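Local coordinates for mandelate racemase/muconate lactonizing enzyme family protein (Roseovarius sp. TM1035, PDB 3T9P), which is a putative enolase-superfamily isomerase of the mandelate racemase/muconate lactonizing enzyme family, whose own substrate and reaction remain unassigned, at residues A103-G106 with L107-L111; S264-L267 with M268-G272; V293-M296 with A297-G301. All blocks are in the same frame, centred on the assembly; numbering follows the deposited sequence.

Interaction 1: residues A103-G106 with L107-L111; sequences AMTG and LDTAL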
loop_
_atom_site.group_PDB
_atom_site.type_symbol
_atom_site.label_atom_id
_atom_site.label_comp_id
_atom_site.label_asym_id
_atom_site.label_seq_id
_atom_site.Cartn_x
_atom_site.Cartn_y
_atom_site.Cartn_z
ATOM N N ALA A 103 8.513 -6.292 2.416
ATOM C CA ALA A 103 8.983 -7.150 3.482
ATOM C C ALA A 103 8.722 -8.668 3.260
ATOM O O ALA A 103 9.591 -9.492 3.444
ATOM C CB ALA A 103 8.473 -6.689 4.796
ATOM N N MET A 104 7.509 -8.938 2.811
ATOM C CA MET A 104 7.039 -10.345 2.481
ATOM C C MET A 104 7.962 -11.021 1.487
ATOM O O MET A 104 8.185 -12.222 1.566
ATOM C CB MET A 104 5.598 -10.297 1.950
ATOM C CG MET A 104 5.030 -11.675 1.588
ATOM S SD MET A 104 3.222 -11.504 1.195
ATOM C CE MET A 104 2.682 -11.358 2.908
ATOM N N THR A 105 8.482 -10.262 0.537
ATOM C CA THR A 105 9.405 -10.795 -0.455
ATOM C C THR A 105 10.597 -11.494 0.229
ATOM O O THR A 105 11.070 -12.476 -0.314
ATOM C CB THR A 105 9.925 -9.672 -1.397
ATOM O OG1 THR A 105 8.796 -9.129 -2.089
ATOM C CG2 THR A 105 11.001 -10.123 -2.340
ATOM N N GLY A 106 11.085 -10.946 1.335
ATOM C CA GLY A 106 12.283 -11.477 2.012
ATOM C C GLY A 106 11.956 -12.887 2.551
ATOM O O GLY A 106 12.772 -13.836 2.429
ATOM N N LEU A 107 10.761 -13.039 3.106
ATOM C CA LEU A 107 10.278 -14.390 3.516
ATOM C C LEU A 107 10.124 -15.371 2.319
ATOM O O LEU A 107 10.647 -16.481 2.332
ATOM C CB LEU A 107 8.936 -14.334 4.292
ATOM C CG LEU A 107 8.297 -15.727 4.735
ATOM C CD1 LEU A 107 9.090 -16.423 5.901
ATOM C CD2 LEU A 107 6.960 -15.421 5.348
ATOM N N ASP A 108 9.391 -14.972 1.282
ATOM C CA ASP A 108 9.184 -15.858 0.138
ATOM C C ASP A 108 10.508 -16.276 -0.511
ATOM O O ASP A 108 10.739 -17.507 -0.763
ATOM C CB ASP A 108 8.282 -15.102 -0.895
ATOM C CG ASP A 108 8.179 -15.820 -2.224
ATOM O OD1 ASP A 108 7.106 -16.430 -2.512
ATOM O OD2 ASP A 108 9.178 -15.741 -2.997
ATOM N N THR A 109 11.367 -15.309 -0.802
ATOM C CA THR A 109 12.635 -15.642 -1.529
ATOM C C THR A 109 13.598 -16.504 -0.702
ATOM O O THR A 109 14.277 -17.329 -1.240
ATOM C CB THR A 109 13.391 -14.366 -2.034
ATOM O OG1 THR A 109 13.469 -13.431 -0.960
ATOM C CG2 THR A 109 12.605 -13.679 -3.190
ATOM N N ALA A 110 13.634 -16.325 0.620
ATOM C CA ALA A 110 14.517 -17.137 1.448
ATOM C C ALA A 110 13.984 -18.571 1.425
ATOM O O ALA A 110 14.736 -19.518 1.426
ATOM C CB ALA A 110 14.474 -16.587 2.923
ATOM N N LEU A 111 12.652 -18.723 1.470
ATOM C CA LEU A 111 12.094 -20.083 1.490
ATOM C C LEU A 111 12.288 -20.827 0.156
ATOM O O LEU A 111 12.473 -22.058 0.150
ATOM C CB LEU A 111 10.620 -20.042 1.897
ATOM C CG LEU A 111 10.337 -19.651 3.353
ATOM C CD1 LEU A 111 8.827 -19.411 3.508
ATOM C CD2 LEU A 111 10.818 -20.736 4.357
#
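Thr109 reaches back one helical turn to Thr105 with both its backbone amide and its hydroxyl. Thr109 N donates to Thr105 O at 2.9 Å and nearly straight (168°), the regular i to i+4 bond, while Thr109 OG1 gives a shorter second bond to Thr105 O at 2.7 Å. The two donors approach from opposite faces of the carbonyl plane, so one oxygen is gripped by two bonds. The hydroxyl gets there because OG1 of Thr109 sits between its own backbone N and carbonyl carbon (chi1 48°), which swings it back over the preceding turn. The methyl CG2 lies beside the backbone N and meets CG2 of Thr105 at 4.0 Å, the two side chains crossing obliquely. The Thr109 hydroxyl has another partner in Gln52 N, at the end of strand 48-52. Thr105 places its own OG1 beside its backbone N (chi1 -62°), within hydrogen-bonding reach of Met282 O, its strongest partner, and Arg101 O; its single proton can serve one at a time or be shared. These residues belong to helix 98-119, in the capping-domain region of the enolase superfamily, and the bonds to Gln52 and Met282 tie it both to the antiparallel sheet of that region and to the barrel portion of the chain. Asp108 N closes on Met104 O at 3.0 Å, and the Asp108 carboxylate accepts from Met287 N through OD2 and from His288 N through OD1 at the start of helix 287-299. Such paired backbone donors would probably stabilise its negative charge. Leu107 lays CB 3.5 Å from Met104 O and sends its branch toward Ile69 of helix 58-73 and Ile88 of helix 82-91. Ala110 N bonds to Gly106 O at 3.2 Å, bringing Ala110 CB close to that oxygen.

Interaction 2: residues S264-L267 with M268-G272; sequences SWQL and MLDRG
Ser264 O accepts from Met268 N at 2.9 Å, an i to i+4 bond in the last turns of helix 262-270, the helix of a beta-alpha-beta unit between strands 252-255 and 276-277 of the barrel. The Ser264 hydroxyl is bonded to Asp259 OD2. Trp265 carries the main side-chain contact, a CH-pi and Met-aromatic pair with Met268. The two side chains run alongside each other, and a bend at the last torsion of Met268 (chi3 -41°) brings CE over one face of the indole, 4.0 Å from the centroid of the Trp265 six-membered ring. Met268 SD lies obliquely, 4.6 Å from the centroid of the Trp265 six-membered ring. Gln266 O takes Asp270 N at 2.8 Å. Leu267 O receives Arg271 N, and Leu267 packs against Leu267 of the second subunit, so this end of the helix lies at the dimer contact. There Asp270 OD2 and Arg271 NH2 pair reciprocally between the subunits, each subunit's aspartate meeting the other's arginine in a salt bridge. The helix finishes in a Schellman motif at Gly272, which has positive phi and donates its N to Leu269 O. Arg271 folds back at chi2 (-56°) and also salt-bridges Asp240 of its own chain through NH1. Across one face of its guanidinium, offset toward the rim, lies the methyl CD1 of Leu267, 3.6 Å from Arg271 CZ.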
loop_
_atom_site.group_PDB
_atom_site.type_symbol
_atom_site.label_atom_id
_atom_site.label_comp_id
_atom_site.label_asym_id
_atom_site.label_seq_id
_atom_site.Cartn_x
_atom_site.Cartn_y
_atom_site.Cartn_z
ATOM N N SER A 264 -5.504 -4.109 -7.906
ATOM C CA SER A 264 -5.094 -3.143 -8.944
ATOM C C SER A 264 -4.652 -3.812 -10.301
ATOM O O SER A 264 -4.876 -3.218 -11.403
ATOM C CB SER A 264 -4.093 -2.039 -8.445
ATOM O OG SER A 264 -2.797 -2.597 -8.509
ATOM N N TRP A 265 -4.073 -5.004 -10.238
ATOM C CA TRP A 265 -3.757 -5.792 -11.434
ATOM C C TRP A 265 -5.058 -6.103 -12.193
ATOM O O TRP A 265 -5.098 -6.064 -13.434
ATOM C CB TRP A 265 -3.048 -7.090 -11.069
ATOM C CG TRP A 265 -1.587 -6.809 -10.824
ATOM C CD1 TRP A 265 -0.988 -6.677 -9.627
ATOM C CD2 TRP A 265 -0.579 -6.528 -11.836
ATOM N NE1 TRP A 265 0.418 -6.465 -9.810
ATOM C CE2 TRP A 265 0.655 -6.298 -11.154
ATOM C CE3 TRP A 265 -0.607 -6.462 -13.247
ATOM C CZ2 TRP A 265 1.874 -6.052 -11.837
ATOM C CZ3 TRP A 265 0.575 -6.168 -13.948
ATOM C CH2 TRP A 265 1.817 -5.913 -13.227
ATOM N N GLN A 266 -6.085 -6.421 -11.420
ATOM C CA GLN A 266 -7.433 -6.691 -11.926
ATOM C C GLN A 266 -8.045 -5.527 -12.658
ATOM O O GLN A 266 -8.506 -5.671 -13.806
ATOM C CB GLN A 266 -8.368 -7.154 -10.752
ATOM C CG GLN A 266 -8.487 -8.700 -10.688
ATOM C CD GLN A 266 -9.000 -9.315 -12.019
ATOM O OE1 GLN A 266 -9.779 -8.683 -12.717
ATOM N NE2 GLN A 266 -8.493 -10.508 -12.403
ATOM N N LEU A 267 -8.087 -4.373 -12.029
ATOM C CA LEU A 267 -8.603 -3.206 -12.678
ATOM C C LEU A 267 -7.795 -2.910 -13.958
ATOM O O LEU A 267 -8.372 -2.677 -15.046
ATOM C CB LEU A 267 -8.568 -2.072 -11.705
ATOM C CG LEU A 267 -8.776 -0.623 -12.099
ATOM C CD1 LEU A 267 -10.228 -0.405 -12.658
ATOM C CD2 LEU A 267 -8.552 0.364 -10.910
ATOM N N MET A 268 -6.474 -2.998 -13.869
ATOM C CA MET A 268 -5.592 -2.780 -15.049
ATOM C C MET A 268 -6.040 -3.655 -16.266
ATOM O O MET A 268 -6.106 -3.157 -17.431
ATOM C CB MET A 268 -4.093 -3.043 -14.695
ATOM C CG MET A 268 -3.153 -2.792 -15.874
ATOM S SD MET A 268 -1.432 -3.400 -15.533
ATOM C CE MET A 268 -1.137 -2.930 -13.792
ATOM N N LEU A 269 -6.192 -4.935 -16.018
ATOM C CA LEU A 269 -6.584 -5.913 -17.004
ATOM C C LEU A 269 -8.024 -5.691 -17.495
ATOM O O LEU A 269 -8.277 -5.754 -18.634
ATOM C CB LEU A 269 -6.346 -7.337 -16.496
ATOM C CG LEU A 269 -4.909 -7.806 -16.265
ATOM C CD1 LEU A 269 -4.871 -9.154 -15.621
ATOM C CD2 LEU A 269 -4.102 -7.801 -17.534
ATOM N N ASP A 270 -8.918 -5.359 -16.584
ATOM C CA ASP A 270 -10.333 -5.131 -16.873
ATOM C C ASP A 270 -10.487 -3.973 -17.822
ATOM O O ASP A 270 -11.304 -4.014 -18.672
ATOM C CB ASP A 270 -11.113 -4.759 -15.622
ATOM C CG ASP A 270 -11.457 -5.907 -14.758
ATOM O OD1 ASP A 270 -11.226 -7.067 -15.072
ATOM O OD2 ASP A 270 -11.941 -5.601 -13.692
ATOM N N ARG A 271 -9.688 -2.938 -17.625
ATOM C CA ARG A 271 -9.679 -1.760 -18.429
ATOM C C ARG A 271 -8.841 -1.872 -19.703
ATOM O O ARG A 271 -8.812 -0.962 -20.457
ATOM C CB ARG A 271 -9.204 -0.580 -17.620
ATOM C CG ARG A 271 -10.028 -0.252 -16.418
ATOM C CD ARG A 271 -11.490 -0.006 -16.698
ATOM N NE ARG A 271 -12.172 0.523 -15.522
ATOM C CZ ARG A 271 -11.947 1.737 -15.038
ATOM N NH1 ARG A 271 -11.070 2.508 -15.628
ATOM N NH2 ARG A 271 -12.594 2.208 -13.984
ATOM N N GLY A 272 -8.159 -2.991 -19.889
ATOM C CA GLY A 272 -7.291 -3.217 -21.016
ATOM C C GLY A 272 -6.213 -2.169 -21.130
ATOM O O GLY A 272 -5.999 -1.653 -22.166
#

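Interaction 3: residues V293-M296 with A297-G301; sequences VCQM and AARAG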
loop_
_atom_site.group_PDB
_atom_site.type_symbol
_atom_site.label_atom_id
_atom_site.label_comp_id
_atom_site.label_asym_id
_atom_site.label_seq_id
_atom_site.Cartn_x
_atom_site.Cartn_y
_atom_site.Cartn_z
ATOM N N VAL A 293 0.188 -13.039 -10.652
ATOM C CA VAL A 293 0.081 -12.059 -11.703
ATOM C C VAL A 293 0.340 -12.664 -13.099
ATOM O O VAL A 293 -0.389 -12.323 -14.031
ATOM C CB VAL A 293 0.962 -10.804 -11.430
ATOM C CG1 VAL A 293 0.904 -9.840 -12.660
ATOM C CG2 VAL A 293 0.488 -10.130 -10.081
ATOM N N CYS A 294 1.335 -13.522 -13.243
ATOM C CA CYS A 294 1.644 -14.090 -14.556
ATOM C C CYS A 294 0.442 -14.881 -15.098
ATOM O O CYS A 294 0.173 -14.870 -16.318
ATOM C CB CYS A 294 2.779 -15.050 -14.403
ATOM S SG CYS A 294 4.371 -14.136 -14.071
ATOM N N GLN A 295 -0.264 -15.512 -14.163
ATOM C CA GLN A 295 -1.397 -16.408 -14.465
ATOM C C GLN A 295 -2.632 -15.585 -14.761
ATOM O O GLN A 295 -3.307 -15.874 -15.720
ATOM C CB GLN A 295 -1.499 -17.418 -13.330
ATOM C CG GLN A 295 -2.828 -18.087 -13.127
ATOM C CD GLN A 295 -2.892 -18.676 -11.688
ATOM O OE1 GLN A 295 -3.967 -18.705 -11.056
ATOM N NE2 GLN A 295 -1.708 -19.087 -11.153
ATOM N N MET A 296 -2.821 -14.442 -14.112
ATOM C CA MET A 296 -3.799 -13.434 -14.542
ATOM C C MET A 296 -3.545 -12.880 -15.953
ATOM O O MET A 296 -4.491 -12.706 -16.758
ATOM C CB MET A 296 -3.877 -12.238 -13.552
ATOM C CG MET A 296 -4.399 -12.640 -12.172
ATOM S SD MET A 296 -4.006 -11.348 -10.911
ATOM C CE MET A 296 -4.913 -9.901 -11.443
ATOM N N ALA A 297 -2.289 -12.539 -16.231
ATOM C CA ALA A 297 -1.902 -12.092 -17.574
ATOM C C ALA A 297 -2.176 -13.209 -18.593
ATOM O O ALA A 297 -2.602 -12.925 -19.713
ATOM C CB ALA A 297 -0.343 -11.673 -17.616
ATOM N N ALA A 298 -1.858 -14.438 -18.232
ATOM C CA ALA A 298 -2.021 -15.592 -19.178
ATOM C C ALA A 298 -3.524 -15.754 -19.547
ATOM O O ALA A 298 -3.850 -15.902 -20.731
ATOM C CB ALA A 298 -1.468 -16.901 -18.600
ATOM N N ARG A 299 -4.405 -15.712 -18.552
ATOM C CA ARG A 299 -5.849 -15.628 -18.793
ATOM C C ARG A 299 -6.302 -14.488 -19.661
ATOM O O ARG A 299 -7.235 -14.657 -20.456
ATOM C CB ARG A 299 -6.616 -15.646 -17.488
ATOM C CG ARG A 299 -6.444 -17.011 -16.838
ATOM C CD ARG A 299 -7.501 -17.276 -15.694
ATOM N NE ARG A 299 -7.176 -16.472 -14.508
ATOM C CZ ARG A 299 -6.277 -16.804 -13.577
ATOM N NH1 ARG A 299 -5.628 -17.965 -13.657
ATOM N NH2 ARG A 299 -6.037 -15.969 -12.559
ATOM N N ALA A 300 -5.668 -13.326 -19.548
ATOM C CA ALA A 300 -5.993 -12.240 -20.405
ATOM C C ALA A 300 -5.233 -12.315 -21.722
ATOM O O ALA A 300 -5.295 -11.381 -22.497
ATOM C CB ALA A 300 -5.699 -10.879 -19.701
ATOM N N GLY A 301 -4.459 -13.342 -21.960
ATOM C CA GLY A 301 -3.681 -13.416 -23.163
ATOM C C GLY A 301 -2.486 -12.474 -23.376
ATOM O O GLY A 301 -2.121 -12.184 -24.492
#
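This is a local contact along the final turns of helix 287-299, in the barrel portion of the enolase-type fold, where the helix ends in a Schellman motif. Four backbone bonds, each linking a residue to the one four places on, carry it. Ala297 N meets Val293 O at 2.9 Å, and Arg299 N meets Gln295 O at 3.0 Å. Ala298 N binds Cys294 O, which has a further donor in Asn327 ND2. Ala300 N, the last of the four, binds Met296 O. At the end, Gly301 takes positive phi and gives its N to Ala298 O at 2.9 Å, which closes the turn.

On the exposed side, Gln295 and Arg299 lie side by side and point the same way, their amide and guanidinium planes turned 71° apart. With its chain bent at chi3 (-73°), Arg299 curls back over the previous turn and brings one guanidinium face above the backbone, Gln295 O standing over its centre. Arg299 NH1 is modelled as a donor to Gln295 OE1, but its position is doubtful. NH2 of Arg299 sits 3.7 Å from CG of Met296, whose side chain passes at a slant.

Beyond that crossing, Met296 heads into the buried side and packs on Trp265, Gln266 and Leu269 of helix 262-270, with Val293 also meeting Trp265. On another side Cys294 and Ala297 touch Val304 in the loop that follows, and Ala297 and Ala298 pack on Asn327. The helix lies between its neighbour 262-270 and two loops, one at Val304 and one at Asn327, the latter between helix 313-322 and strand 332-335.

How the interactions relate
Interactions 2 and 3 form one packed unit: their centres are 11 Å apart, on two neighbouring helices of the barrel region. The seam includes the methyl of Met296, with CE 3.4 Å from Trp265 CB, and Val293 CG2, 3.7 Å from Trp265 NE1. Interaction 1 touches neither, its nearest atoms being about 12 Å from interaction 2 and about 11 Å from interaction 3. It is nevertheless linked to the helix of interaction 3, since Asp108 binds the amides of Met287 and His288 at that helix's start. Of the three, interaction 2 alone meets the second subunit. As in related enzymes, the active site probably lies at the C-terminal ends of the barrel strands.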